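Local coordinates for GH26A (PDB 6Q75), which probably hydrolyses beta-mannan-type polysaccharides, as a glycoside hydrolase of family 26 built on a (beta/alpha)8 barrel, at residues N56-Y61 with V92-D97; F79-N82 with N86-E89; W109-P114 with P118-R123; Q152-A157 with N207-N212. One frame throughout, in Å; residues are numbered along the deposited sequence.

Contact 1 of 4, residues N56-Y61 with V92-D97; sequences NPSSFY and VKEAID
Glu94, on helix 88-100, reaches out to Pro57 and Ser58 in the turn that leads into helix 59-68. The two helices are successive outer helices of the barrel, and strand 74-78 runs between them in the chain. Asn56 to Ser59 form a type I beta turn, which presents the ring of Pro57 and the hydroxyl of Ser58 to the same glutamate.

The first side-chain carbon, Glu94 CB, lies 3.9 Å from Pro57 CG. Glu94 CG extends anti to the backbone N (chi1 -178°); Glu94 CG sits 4.1 Å from Pro57 CG. Glu94 CG is also 3.3 Å from Ser58 OG. A bend at chi2 of Glu94 (74°) then turns the chain so that Glu94 CD comes 3.2 Å from Ser58 OG. At the tip, Glu94 OE2 accepts a hydrogen bond from Ser58 OG at 2.5 Å, a very short separation whose exact value deserves caution. The same oxygen forms a salt bridge with Lys98, one turn further along its own helix, while Ser58 OG is also hydrogen-bonded to the indole NE1 of Trp75 on strand 74-78.

Ser58 stands at the N-cap position of helix 59-68, yet its side chain makes no capping bond: the hydroxyl is turned to the neighbouring helix instead. Indole N-H, serine hydroxyl, carboxylate and lysine thus follow one another in a polar chain from strand to helix. With a lysine and a hydroxyl donor both at OE2, Glu94 is probably ionised, and its negative charge is shared between a charged and a neutral partner.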
loop_
_atom_site.group_PDB
_atom_site.type_symbol
_atom_site.label_atom_id
_atom_site.label_comp_id
_atom_site.label_asym_id
_atom_site.label_seq_id
_atom_site.Cartn_x
_atom_site.Cartn_y
_atom_site.Cartn_z
ATOM N N ASN A 56 -13.905 9.107 6.053
ATOM C CA ASN A 56 -13.488 10.511 6.056
ATOM C C ASN A 56 -12.053 10.515 5.557
ATOM O O ASN A 56 -11.093 10.477 6.345
ATOM C CB ASN A 56 -13.613 11.121 7.455
ATOM C CG ASN A 56 -15.010 11.026 8.000
ATOM O OD1 ASN A 56 -15.353 10.072 8.708
ATOM N ND2 ASN A 56 -15.833 12.009 7.677
ATOM N N PRO A 57 -11.868 10.512 4.236
ATOM C CA PRO A 57 -10.598 10.060 3.645
ATOM C C PRO A 57 -9.436 11.021 3.797
ATOM O O PRO A 57 -8.331 10.680 3.367
ATOM C CB PRO A 57 -10.954 9.862 2.159
ATOM C CG PRO A 57 -12.190 10.688 1.946
ATOM C CD PRO A 57 -12.938 10.691 3.235
ATOM N N SER A 58 -9.630 12.195 4.405
ATOM C CA SER A 58 -8.524 13.085 4.722
ATOM C C SER A 58 -8.470 13.447 6.206
ATOM O O SER A 58 -7.653 14.290 6.599
ATOM C CB SER A 58 -8.615 14.344 3.862
ATOM O OG SER A 58 -8.278 14.057 2.513
ATOM N N SER A 59 -9.291 12.811 7.054
ATOM C CA SER A 59 -9.421 13.293 8.424
ATOM C C SER A 59 -8.103 13.189 9.185
ATOM O O SER A 59 -7.738 14.110 9.926
ATOM C CB SER A 59 -10.532 12.541 9.162
ATOM O OG SER A 59 -10.221 11.169 9.338
ATOM N N PHE A 60 -7.373 12.090 9.024
ATOM C CA PHE A 60 -6.109 11.965 9.739
ATOM C C PHE A 60 -4.938 12.587 8.991
ATOM O O PHE A 60 -3.970 13.014 9.638
ATOM C CB PHE A 60 -5.840 10.501 10.082
ATOM C CG PHE A 60 -6.848 9.960 11.049
ATOM C CD1 PHE A 60 -6.818 10.367 12.379
ATOM C CD2 PHE A 60 -7.875 9.122 10.620
ATOM C CE1 PHE A 60 -7.769 9.922 13.279
ATOM C CE2 PHE A 60 -8.839 8.665 11.525
ATOM C CZ PHE A 60 -8.786 9.069 12.849
ATOM N N TYR A 61 -5.040 12.712 7.666
ATOM C CA TYR A 61 -4.133 13.576 6.915
ATOM C C TYR A 61 -4.173 14.999 7.460
ATOM O O TYR A 61 -3.129 15.609 7.745
ATOM C CB TYR A 61 -4.529 13.559 5.434
ATOM C CG TYR A 61 -3.607 14.331 4.520
ATOM C CD1 TYR A 61 -3.808 15.681 4.284
ATOM C CD2 TYR A 61 -2.537 13.700 3.881
ATOM C CE1 TYR A 61 -2.970 16.398 3.443
ATOM C CE2 TYR A 61 -1.699 14.402 3.018
ATOM C CZ TYR A 61 -1.914 15.751 2.813
ATOM O OH TYR A 61 -1.078 16.461 1.986
ATOM N N VAL A 92 -12.314 8.507 -4.898
ATOM C CA VAL A 92 -11.763 9.082 -6.122
ATOM C C VAL A 92 -11.808 10.598 -6.055
ATOM O O VAL A 92 -10.839 11.284 -6.425
ATOM C CB VAL A 92 -12.523 8.556 -7.354
ATOM C CG1 VAL A 92 -12.181 9.421 -8.565
ATOM C CG2 VAL A 92 -12.164 7.114 -7.626
ATOM N N LYS A 93 -12.918 11.146 -5.557
ATOM C CA LYS A 93 -13.062 12.596 -5.507
ATOM C C LYS A 93 -12.013 13.215 -4.603
ATOM O O LYS A 93 -11.449 14.265 -4.925
ATOM C CB LYS A 93 -14.455 12.986 -5.016
ATOM C CG LYS A 93 -14.748 14.487 -5.125
ATOM N N GLU A 94 -11.729 12.578 -3.479
ATOM C CA GLU A 94 -10.726 13.175 -2.607
ATOM C C GLU A 94 -9.314 12.907 -3.115
ATOM O O GLU A 94 -8.438 13.764 -2.951
ATOM C CB GLU A 94 -10.916 12.689 -1.166
ATOM C CG GLU A 94 -9.912 13.332 -0.206
ATOM C CD GLU A 94 -10.239 14.791 0.095
ATOM O OE1 GLU A 94 -11.283 15.290 -0.374
ATOM O OE2 GLU A 94 -9.454 15.450 0.816
ATOM N N ALA A 95 -9.080 11.759 -3.767
ATOM C CA ALA A 95 -7.755 11.504 -4.334
ATOM C C ALA A 95 -7.424 12.519 -5.421
ATOM O O ALA A 95 -6.286 12.993 -5.509
ATOM C CB ALA A 95 -7.671 10.088 -4.903
ATOM N N ILE A 96 -8.398 12.840 -6.286
ATOM C CA ILE A 96 -8.136 13.844 -7.315
ATOM C C ILE A 96 -7.875 15.200 -6.676
ATOM O O ILE A 96 -6.943 15.914 -7.069
ATOM C CB ILE A 96 -9.287 13.901 -8.328
ATOM C CG1 ILE A 96 -9.258 12.657 -9.215
ATOM C CG2 ILE A 96 -9.193 15.142 -9.188
ATOM C CD1 ILE A 96 -10.605 12.355 -9.903
ATOM N N ASP A 97 -8.678 15.575 -5.674
ATOM C CA ASP A 97 -8.420 16.837 -4.985
ATOM C C ASP A 97 -7.031 16.851 -4.354
ATOM O O ASP A 97 -6.312 17.849 -4.472
ATOM C CB ASP A 97 -9.464 17.118 -3.891
ATOM C CG ASP A 97 -10.805 17.629 -4.444
ATOM O OD1 ASP A 97 -10.915 17.875 -5.665
ATOM O OD2 ASP A 97 -11.735 17.841 -3.626
#

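Contact 2 of 4, residues F79-N82 with N86-E89; sequences FYWN and NPGE
The loop that joins strand 74-78 to helix 88-100 of the barrel folds back on itself here, with the indole of Trp81 lying against Asn86 and Pro87 at the start of the helix. Asn86 spreads over one face of the indole: its CB stands 3.8 Å from the centroid of the six-membered ring, only 12° off the normal, as a CH-pi contact. Its amide nitrogen ND2 comes 3.5 Å from Trp81 CZ3, the amide and ring planes being 31° apart. Pro87 CD continues the cover on the same face, toward the rim at CG, while Pro118 packs on the opposite face.

With chi1 at -170° the amide of Asn86 swings away from the backbone N, and Asn86 OD1 accepts from Gly88 N at 2.9 Å, capping the incoming helix in an Asx turn. Closer to the strand, Pro87 CG sits 3.4 Å from the carbonyl oxygen Phe79 O, and the edge of the Phe79 ring meets Gly88 CA. Trp81 itself is the centre of an inverse gamma turn, closed by a weak bond. A proline-containing, asparagine-capped helix start packed against its own preceding loop makes this a compact beta-alpha connection, at the C-terminal end of the strands where (beta/alpha)8 enzymes carry their active sites.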
loop_
_atom_site.group_PDB
_atom_site.type_symbol
_atom_site.label_atom_id
_atom_site.label_comp_id
_atom_site.label_asym_id
_atom_site.label_seq_id
_atom_site.Cartn_x
_atom_site.Cartn_y
_atom_site.Cartn_z
ATOM N N PHE A 79 -9.849 1.105 -0.246
ATOM C CA PHE A 79 -11.099 0.822 -0.935
ATOM C C PHE A 79 -12.049 -0.064 -0.126
ATOM O O PHE A 79 -13.146 -0.380 -0.604
ATOM C CB PHE A 79 -10.807 0.168 -2.285
ATOM C CG PHE A 79 -10.530 1.153 -3.393
ATOM C CD1 PHE A 79 -11.577 1.808 -4.045
ATOM C CD2 PHE A 79 -9.233 1.400 -3.813
ATOM C CE1 PHE A 79 -11.337 2.714 -5.064
ATOM C CE2 PHE A 79 -8.973 2.301 -4.862
ATOM C CZ PHE A 79 -10.035 2.956 -5.489
ATOM N N TYR A 80 -11.657 -0.451 1.087
ATOM C CA TYR A 80 -12.451 -1.337 1.932
ATOM C C TYR A 80 -13.937 -0.984 1.929
ATOM O O TYR A 80 -14.345 0.078 2.411
ATOM C CB TYR A 80 -11.908 -1.287 3.362
ATOM C CG TYR A 80 -12.506 -2.285 4.326
ATOM C CD1 TYR A 80 -13.225 -3.402 3.882
ATOM C CD2 TYR A 80 -12.317 -2.135 5.695
ATOM C CE1 TYR A 80 -13.763 -4.318 4.807
ATOM C CE2 TYR A 80 -12.850 -3.032 6.601
ATOM C CZ TYR A 80 -13.560 -4.123 6.161
ATOM O OH TYR A 80 -14.081 -5.011 7.099
ATOM N N TRP A 81 -14.757 -1.878 1.388
ATOM C CA TRP A 81 -16.201 -1.687 1.390
ATOM C C TRP A 81 -16.730 -2.333 2.666
ATOM O O TRP A 81 -17.150 -3.490 2.693
ATOM C CB TRP A 81 -16.808 -2.301 0.134
ATOM C CG TRP A 81 -18.224 -2.052 -0.075
ATOM C CD1 TRP A 81 -19.174 -1.695 0.852
ATOM C CD2 TRP A 81 -18.903 -2.189 -1.317
ATOM N NE1 TRP A 81 -20.412 -1.594 0.239
ATOM C CE2 TRP A 81 -20.265 -1.897 -1.089
ATOM C CE3 TRP A 81 -18.488 -2.528 -2.605
ATOM C CZ2 TRP A 81 -21.220 -1.939 -2.114
ATOM C CZ3 TRP A 81 -19.445 -2.574 -3.626
ATOM C CH2 TRP A 81 -20.786 -2.272 -3.365
ATOM N N ASN A 82 -16.670 -1.573 3.758
ATOM C CA ASN A 82 -17.102 -2.096 5.048
ATOM C C ASN A 82 -18.464 -1.582 5.477
ATOM O O ASN A 82 -19.019 -2.113 6.440
ATOM C CB ASN A 82 -16.077 -1.742 6.140
ATOM C CG ASN A 82 -15.926 -0.247 6.320
ATOM O OD1 ASN A 82 -15.685 0.491 5.361
ATOM N ND2 ASN A 82 -16.032 0.206 7.554
ATOM N N ASN A 86 -20.725 1.509 -1.585
ATOM C CA ASN A 86 -19.434 1.463 -2.258
ATOM C C ASN A 86 -18.663 2.763 -2.005
ATOM O O ASN A 86 -19.150 3.845 -2.374
ATOM C CB ASN A 86 -19.644 1.263 -3.762
ATOM C CG ASN A 86 -18.354 0.955 -4.503
ATOM O OD1 ASN A 86 -17.279 1.431 -4.150
ATOM N ND2 ASN A 86 -18.466 0.157 -5.556
ATOM N N PRO A 87 -17.470 2.704 -1.403
ATOM C CA PRO A 87 -16.721 3.933 -1.090
ATOM C C PRO A 87 -15.947 4.521 -2.263
ATOM O O PRO A 87 -15.353 5.587 -2.113
ATOM C CB PRO A 87 -15.750 3.460 -0.002
ATOM C CG PRO A 87 -15.453 2.049 -0.388
ATOM C CD PRO A 87 -16.767 1.497 -0.926
ATOM N N GLY A 88 -15.983 3.897 -3.441
ATOM C CA GLY A 88 -15.051 4.270 -4.493
ATOM C C GLY A 88 -15.204 5.703 -4.974
ATOM O O GLY A 88 -14.207 6.395 -5.192
ATOM N N GLU A 89 -16.446 6.156 -5.200
ATOM C CA GLU A 89 -16.633 7.518 -5.707
ATOM C C GLU A 89 -16.108 8.563 -4.720
ATOM O O GLU A 89 -15.470 9.548 -5.119
ATOM C CB GLU A 89 -18.103 7.749 -6.040
ATOM C CG GLU A 89 -18.461 7.158 -7.401
ATOM C CD GLU A 89 -19.849 7.544 -7.895
ATOM O OE1 GLU A 89 -20.717 6.646 -7.987
ATOM O OE2 GLU A 89 -20.071 8.736 -8.213
#

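Contact 3 of 4, residues W109-P114 with P118-R123; sequences WHVGQP and PPFSWR
Phe120 and Trp122 fold back onto His110, Val111 and Gly112 within the long beta-alpha loop that follows strand 104-108 of the barrel and ends in the short helix 122-126. One aromatic pair is T-shaped: the edge of Trp122 points to the face of His110, with planes at 65° and centroids 5.0 Å apart. Across it, Trp122 CZ3 lies 3.5 Å from His110 CD2. On the ring nitrogen ND1 the imidazole is hydrogen-bonded to the carboxylate of Asp78. A bound Tris molecule about 3 Å from this side chain probably comes from the crystallisation liquor, but may mark a pocket at this end of the barrel.

Over the Phe120 ring the contacts are of the CH-pi kind, Gly112 CA standing 3.9 Å from the centroid and 29° off the normal. Gly112 N covers the same face, while Pro118 N takes the opposite one, so the phenyl is sandwiched between backbone of both segments. An alanine in place of Phe120 would be likely to open a gap between Gly112 and Pro118 and take the support from Val111.

That last contact is purely apolar: the valine methyl touches the phenyl ring beside it, with Val111 CG2 3.7 Å from Phe120 CE2.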
loop_
_atom_site.group_PDB
_atom_site.type_symbol
_atom_site.label_atom_id
_atom_site.label_comp_id
_atom_site.label_asym_id
_atom_site.label_seq_id
_atom_site.Cartn_x
_atom_site.Cartn_y
_atom_site.Cartn_z
ATOM N N TRP A 109 -6.547 -1.891 -0.374
ATOM C CA TRP A 109 -7.817 -2.558 -0.652
ATOM C C TRP A 109 -8.040 -3.740 0.277
ATOM O O TRP A 109 -7.834 -4.893 -0.121
ATOM C CB TRP A 109 -7.860 -3.004 -2.114
ATOM C CG TRP A 109 -9.183 -3.608 -2.575
ATOM C CD1 TRP A 109 -10.438 -3.331 -2.093
ATOM C CD2 TRP A 109 -9.352 -4.629 -3.570
ATOM N NE1 TRP A 109 -11.389 -4.091 -2.777
ATOM C CE2 TRP A 109 -10.737 -4.906 -3.664
ATOM C CE3 TRP A 109 -8.463 -5.320 -4.403
ATOM C CZ2 TRP A 109 -11.267 -5.855 -4.578
ATOM C CZ3 TRP A 109 -8.986 -6.271 -5.291
ATOM C CH2 TRP A 109 -10.373 -6.529 -5.359
ATOM N N HIS A 110 -8.432 -3.486 1.522
ATOM C CA HIS A 110 -9.034 -4.575 2.286
ATOM C C HIS A 110 -10.289 -5.041 1.548
ATOM O O HIS A 110 -11.083 -4.233 1.049
ATOM C CB HIS A 110 -9.413 -4.146 3.690
ATOM C CG HIS A 110 -8.246 -3.944 4.604
ATOM N ND1 HIS A 110 -7.787 -2.692 4.952
ATOM C CD2 HIS A 110 -7.464 -4.834 5.265
ATOM C CE1 HIS A 110 -6.775 -2.817 5.798
ATOM N NE2 HIS A 110 -6.564 -4.107 6.011
ATOM N N VAL A 111 -10.455 -6.353 1.477
ATOM C CA VAL A 111 -11.560 -6.955 0.748
ATOM C C VAL A 111 -11.879 -8.308 1.373
ATOM O O VAL A 111 -10.989 -9.014 1.862
ATOM C CB VAL A 111 -11.187 -7.047 -0.745
ATOM C CG1 VAL A 111 -10.007 -7.997 -0.952
ATOM C CG2 VAL A 111 -12.420 -7.453 -1.578
ATOM N N GLY A 112 -13.162 -8.673 1.365
ATOM C CA GLY A 112 -13.568 -9.992 1.808
ATOM C C GLY A 112 -13.280 -11.037 0.736
ATOM O O GLY A 112 -12.634 -10.776 -0.279
ATOM N N GLN A 113 -13.788 -12.241 0.969
ATOM C CA GLN A 113 -13.494 -13.378 0.105
ATOM C C GLN A 113 -14.387 -13.379 -1.118
ATOM O O GLN A 113 -15.481 -12.816 -1.087
ATOM C CB GLN A 113 -13.709 -14.680 0.864
ATOM C CG GLN A 113 -12.784 -14.771 2.067
ATOM C CD GLN A 113 -12.996 -16.027 2.838
ATOM O OE1 GLN A 113 -13.248 -17.089 2.260
ATOM N NE2 GLN A 113 -12.937 -15.921 4.157
ATOM N N PRO A 114 -13.946 -14.019 -2.209
ATOM C CA PRO A 114 -14.834 -14.141 -3.376
ATOM C C PRO A 114 -16.180 -14.747 -3.058
ATOM O O PRO A 114 -17.162 -14.453 -3.760
ATOM C CB PRO A 114 -14.035 -15.031 -4.337
ATOM C CG PRO A 114 -12.601 -14.690 -4.044
ATOM C CD PRO A 114 -12.585 -14.500 -2.513
ATOM N N PRO A 118 -20.149 -7.576 -0.372
ATOM C CA PRO A 118 -19.998 -6.438 0.528
ATOM C C PRO A 118 -21.324 -6.093 1.175
ATOM O O PRO A 118 -22.389 -6.423 0.630
ATOM C CB PRO A 118 -19.515 -5.303 -0.391
ATOM C CG PRO A 118 -19.268 -5.918 -1.719
ATOM C CD PRO A 118 -20.071 -7.165 -1.782
ATOM N N PRO A 119 -21.310 -5.425 2.335
ATOM C CA PRO A 119 -20.090 -5.038 3.065
ATOM C C PRO A 119 -19.386 -6.236 3.700
ATOM O O PRO A 119 -20.033 -7.132 4.262
ATOM C CB PRO A 119 -20.603 -4.078 4.132
ATOM C CG PRO A 119 -22.048 -4.415 4.294
ATOM C CD PRO A 119 -22.529 -4.888 2.961
ATOM N N PHE A 120 -18.060 -6.238 3.612
ATOM C CA PHE A 120 -17.258 -7.390 3.992
ATOM C C PHE A 120 -16.947 -7.336 5.479
ATOM O O PHE A 120 -16.291 -6.399 5.937
ATOM C CB PHE A 120 -15.962 -7.406 3.182
ATOM C CG PHE A 120 -16.180 -7.579 1.698
ATOM C CD1 PHE A 120 -16.759 -8.738 1.206
ATOM C CD2 PHE A 120 -15.763 -6.601 0.809
ATOM C CE1 PHE A 120 -16.952 -8.911 -0.154
ATOM C CE2 PHE A 120 -15.949 -6.763 -0.569
ATOM C CZ PHE A 120 -16.544 -7.928 -1.044
ATOM N N SER A 121 -17.397 -8.351 6.228
ATOM C CA SER A 121 -17.108 -8.412 7.655
ATOM C C SER A 121 -15.600 -8.484 7.913
ATOM O O SER A 121 -14.867 -9.231 7.258
ATOM C CB SER A 121 -17.802 -9.621 8.281
ATOM O OG SER A 121 -17.239 -9.922 9.553
ATOM N N TRP A 122 -15.133 -7.710 8.887
ATOM C CA TRP A 122 -13.713 -7.764 9.222
ATOM C C TRP A 122 -13.331 -9.149 9.733
ATOM O O TRP A 122 -12.402 -9.779 9.220
ATOM C CB TRP A 122 -13.383 -6.700 10.264
ATOM C CG TRP A 122 -11.917 -6.627 10.610
ATOM C CD1 TRP A 122 -11.310 -7.065 11.757
ATOM C CD2 TRP A 122 -10.886 -6.097 9.786
ATOM N NE1 TRP A 122 -9.956 -6.827 11.695
ATOM C CE2 TRP A 122 -9.667 -6.228 10.498
ATOM C CE3 TRP A 122 -10.870 -5.513 8.524
ATOM C CZ2 TRP A 122 -8.441 -5.807 9.980
ATOM C CZ3 TRP A 122 -9.650 -5.075 8.016
ATOM C CH2 TRP A 122 -8.453 -5.222 8.737
ATOM N N ARG A 123 -14.044 -9.641 10.751
ATOM C CA ARG A 123 -13.644 -10.894 11.382
ATOM C C ARG A 123 -14.026 -12.110 10.547
ATOM O O ARG A 123 -13.276 -13.094 10.506
ATOM C CB ARG A 123 -14.258 -10.991 12.783
ATOM C CG ARG A 123 -13.598 -10.049 13.769
#

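Contact 4 of 4, residues Q152-A157 with N207-N212; sequences QVDQVA and NHHRLN
The backbones come closest at Ala157 and His209, whose CA atoms are 7.2 Å apart, where the middle of helix 144-165 passes the C-terminal end of helix 194-208 and Arg210 departs from helical geometry with positive phi (54°).

His209 carries the contact. Its NE2 donates to Asp154 OD1 at 2.8 Å, a nearly straight bond of 163°. The acceptor lies in the plane of the imidazole, but the bond meets the carboxylate from above its plane, the two flat groups standing almost perpendicular. Asp154 OD1 has a second and stronger partner in Arg204, on helix 194-208. At the other ring nitrogen, ND1 is bonded to Lys161, an arrangement consistent with a neutral imidazole protonated at NE2.

The faces of the ring are occupied too. Ala157 CB sits 3.6 Å from its centroid in a CH-pi contact, and CD2 of the neighbouring His208 lies over the opposite face. A leucine in place of His209 would probably leave Asp154 with one donor fewer and Lys161 without its imidazole acceptor. A water 3.0 Å from His208 NE2 adds a long, weak bond to Asp154 OD2. Two residues further along the chain, Leu211 CD1 approaches Ala157 CB at 4.4 Å, and the leucine also packs on Leu160 of helix 144-165.

A histidine-carboxylate hydrogen bond thus joins two successive outer helices, separated in the chain by strand 170-173, in the helical ring that surrounds the strands of a (beta/alpha)8 barrel.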
loop_
_atom_site.group_PDB
_atom_site.type_symbol
_atom_site.label_atom_id
_atom_site.label_comp_id
_atom_site.label_asym_id
_atom_site.label_seq_id
_atom_site.Cartn_x
_atom_site.Cartn_y
_atom_site.Cartn_z
ATOM N N GLN A 152 -15.623 -8.570 -8.111
ATOM C CA GLN A 152 -15.136 -7.749 -7.004
ATOM C C GLN A 152 -13.964 -6.881 -7.435
ATOM O O GLN A 152 -13.855 -5.721 -7.019
ATOM C CB GLN A 152 -14.737 -8.641 -5.834
ATOM C CG GLN A 152 -15.926 -9.329 -5.195
ATOM C CD GLN A 152 -15.516 -10.440 -4.247
ATOM O OE1 GLN A 152 -14.368 -10.890 -4.252
ATOM N NE2 GLN A 152 -16.462 -10.904 -3.444
ATOM N N VAL A 153 -13.063 -7.430 -8.247
ATOM C CA VAL A 153 -11.972 -6.624 -8.803
ATOM C C VAL A 153 -12.530 -5.483 -9.640
ATOM O O VAL A 153 -12.043 -4.349 -9.576
ATOM C CB VAL A 153 -11.014 -7.509 -9.621
ATOM C CG1 VAL A 153 -10.023 -6.664 -10.455
ATOM C CG2 VAL A 153 -10.272 -8.454 -8.709
ATOM N N ASP A 154 -13.555 -5.763 -10.451
ATOM C CA ASP A 154 -14.077 -4.733 -11.344
ATOM C C ASP A 154 -14.732 -3.586 -10.578
ATOM O O ASP A 154 -14.754 -2.451 -11.071
ATOM C CB ASP A 154 -15.067 -5.356 -12.340
ATOM C CG ASP A 154 -14.395 -6.284 -13.353
ATOM O OD1 ASP A 154 -13.160 -6.409 -13.358
ATOM O OD2 ASP A 154 -15.107 -6.910 -14.161
ATOM N N GLN A 155 -15.247 -3.848 -9.371
ATOM C CA GLN A 155 -15.833 -2.786 -8.552
ATOM C C GLN A 155 -14.792 -1.787 -8.057
ATOM O O GLN A 155 -15.155 -0.696 -7.611
ATOM C CB GLN A 155 -16.578 -3.370 -7.349
ATOM C CG GLN A 155 -17.926 -3.980 -7.704
ATOM C CD GLN A 155 -18.583 -4.701 -6.531
ATOM O OE1 GLN A 155 -17.904 -5.304 -5.695
ATOM N NE2 GLN A 155 -19.919 -4.671 -6.489
ATOM N N VAL A 156 -13.518 -2.153 -8.062
ATOM C CA VAL A 156 -12.454 -1.201 -7.770
ATOM C C VAL A 156 -11.834 -0.648 -9.049
ATOM O O VAL A 156 -11.486 0.533 -9.118
ATOM C CB VAL A 156 -11.394 -1.863 -6.868
ATOM C CG1 VAL A 156 -10.206 -0.926 -6.651
ATOM C CG2 VAL A 156 -12.021 -2.222 -5.538
ATOM N N ALA A 157 -11.693 -1.502 -10.063
ATOM C CA ALA A 157 -11.070 -1.100 -11.322
ATOM C C ALA A 157 -11.770 0.107 -11.940
ATOM O O ALA A 157 -11.123 0.953 -12.566
ATOM C CB ALA A 157 -11.073 -2.278 -12.311
ATOM N N ASN A 207 -3.845 -5.624 -18.074
ATOM C CA ASN A 207 -4.134 -6.059 -19.433
ATOM C C ASN A 207 -5.614 -5.972 -19.766
ATOM O O ASN A 207 -5.975 -5.522 -20.856
ATOM C CB ASN A 207 -3.623 -7.479 -19.643
ATOM C CG ASN A 207 -2.128 -7.565 -19.519
ATOM O OD1 ASN A 207 -1.406 -6.671 -19.972
ATOM N ND2 ASN A 207 -1.645 -8.632 -18.903
ATOM N N HIS A 208 -6.498 -6.407 -18.869
ATOM C CA HIS A 208 -7.911 -6.346 -19.218
ATOM C C HIS A 208 -8.416 -4.918 -19.144
ATOM O O HIS A 208 -9.035 -4.418 -20.086
ATOM C CB HIS A 208 -8.723 -7.239 -18.291
ATOM C CG HIS A 208 -10.196 -7.143 -18.508
ATOM N ND1 HIS A 208 -10.824 -7.718 -19.593
ATOM C CD2 HIS A 208 -11.168 -6.524 -17.795
ATOM C CE1 HIS A 208 -12.118 -7.465 -19.534
ATOM N NE2 HIS A 208 -12.355 -6.742 -18.457
ATOM N N HIS A 209 -8.090 -4.219 -18.060
ATOM C CA HIS A 209 -8.587 -2.867 -17.838
ATOM C C HIS A 209 -7.656 -1.789 -18.363
ATOM O O HIS A 209 -8.033 -0.614 -18.334
ATOM C CB HIS A 209 -8.856 -2.640 -16.338
ATOM C CG HIS A 209 -10.070 -3.359 -15.834
ATOM N ND1 HIS A 209 -11.332 -3.118 -16.331
ATOM C CD2 HIS A 209 -10.219 -4.299 -14.869
ATOM C CE1 HIS A 209 -12.205 -3.884 -15.702
ATOM N NE2 HIS A 209 -11.554 -4.606 -14.809
ATOM N N ARG A 210 -6.472 -2.152 -18.859
ATOM C CA ARG A 210 -5.544 -1.184 -19.450
ATOM C C ARG A 210 -5.260 -0.045 -18.478
ATOM O O ARG A 210 -5.237 1.132 -18.843
ATOM C CB ARG A 210 -6.075 -0.652 -20.779
ATOM C CG ARG A 210 -6.474 -1.743 -21.744
ATOM C CD ARG A 210 -5.267 -2.538 -22.195
ATOM N N LEU A 211 -5.093 -0.405 -17.219
ATOM C CA LEU A 211 -4.702 0.538 -16.176
ATOM C C LEU A 211 -3.186 0.674 -16.205
ATOM O O LEU A 211 -2.458 -0.262 -15.863
ATOM C CB LEU A 211 -5.214 0.071 -14.826
ATOM C CG LEU A 211 -6.706 0.303 -14.654
ATOM C CD1 LEU A 211 -7.239 -0.552 -13.544
ATOM C CD2 LEU A 211 -6.920 1.776 -14.343
ATOM N N ASN A 212 -2.712 1.799 -16.730
ATOM C CA ASN A 212 -1.294 2.089 -16.851
ATOM C C ASN A 212 -0.798 3.121 -15.857
ATOM O O ASN A 212 0.359 3.537 -15.954
ATOM C CB ASN A 212 -0.982 2.545 -18.279
ATOM C CG ASN A 212 -1.304 1.465 -19.274
ATOM O OD1 ASN A 212 -0.990 0.298 -19.026
ATOM N ND2 ASN A 212 -1.950 1.821 -20.380
HETATM O O HOH W 1 -14.954 -5.686 -17.294
#

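From the N terminus, contact 1 closes the first loop, from the start of helix 59-68 through strand 74-78 to helix 88-100. Contact 2 is nested within it and closes the short loop between strand and helix. Contact 3 follows in series, closing the loop beyond strand 104-108, and contact 4 comes last, bringing helix 144-165 to the end of helix 194-208 around strand 170-173. None cross. Contacts 2 and 3 meet through a probable hydrogen bond between Trp81 O and Phe120 N, while Gln113 O and Gln152 NE2 link contacts 3 and 4. Phe79 and Trp81 of contact 2 also pack on Val156 and Gln155 of contact 4. Contacts 1 and 4 tie neighbouring helices of the outer ring.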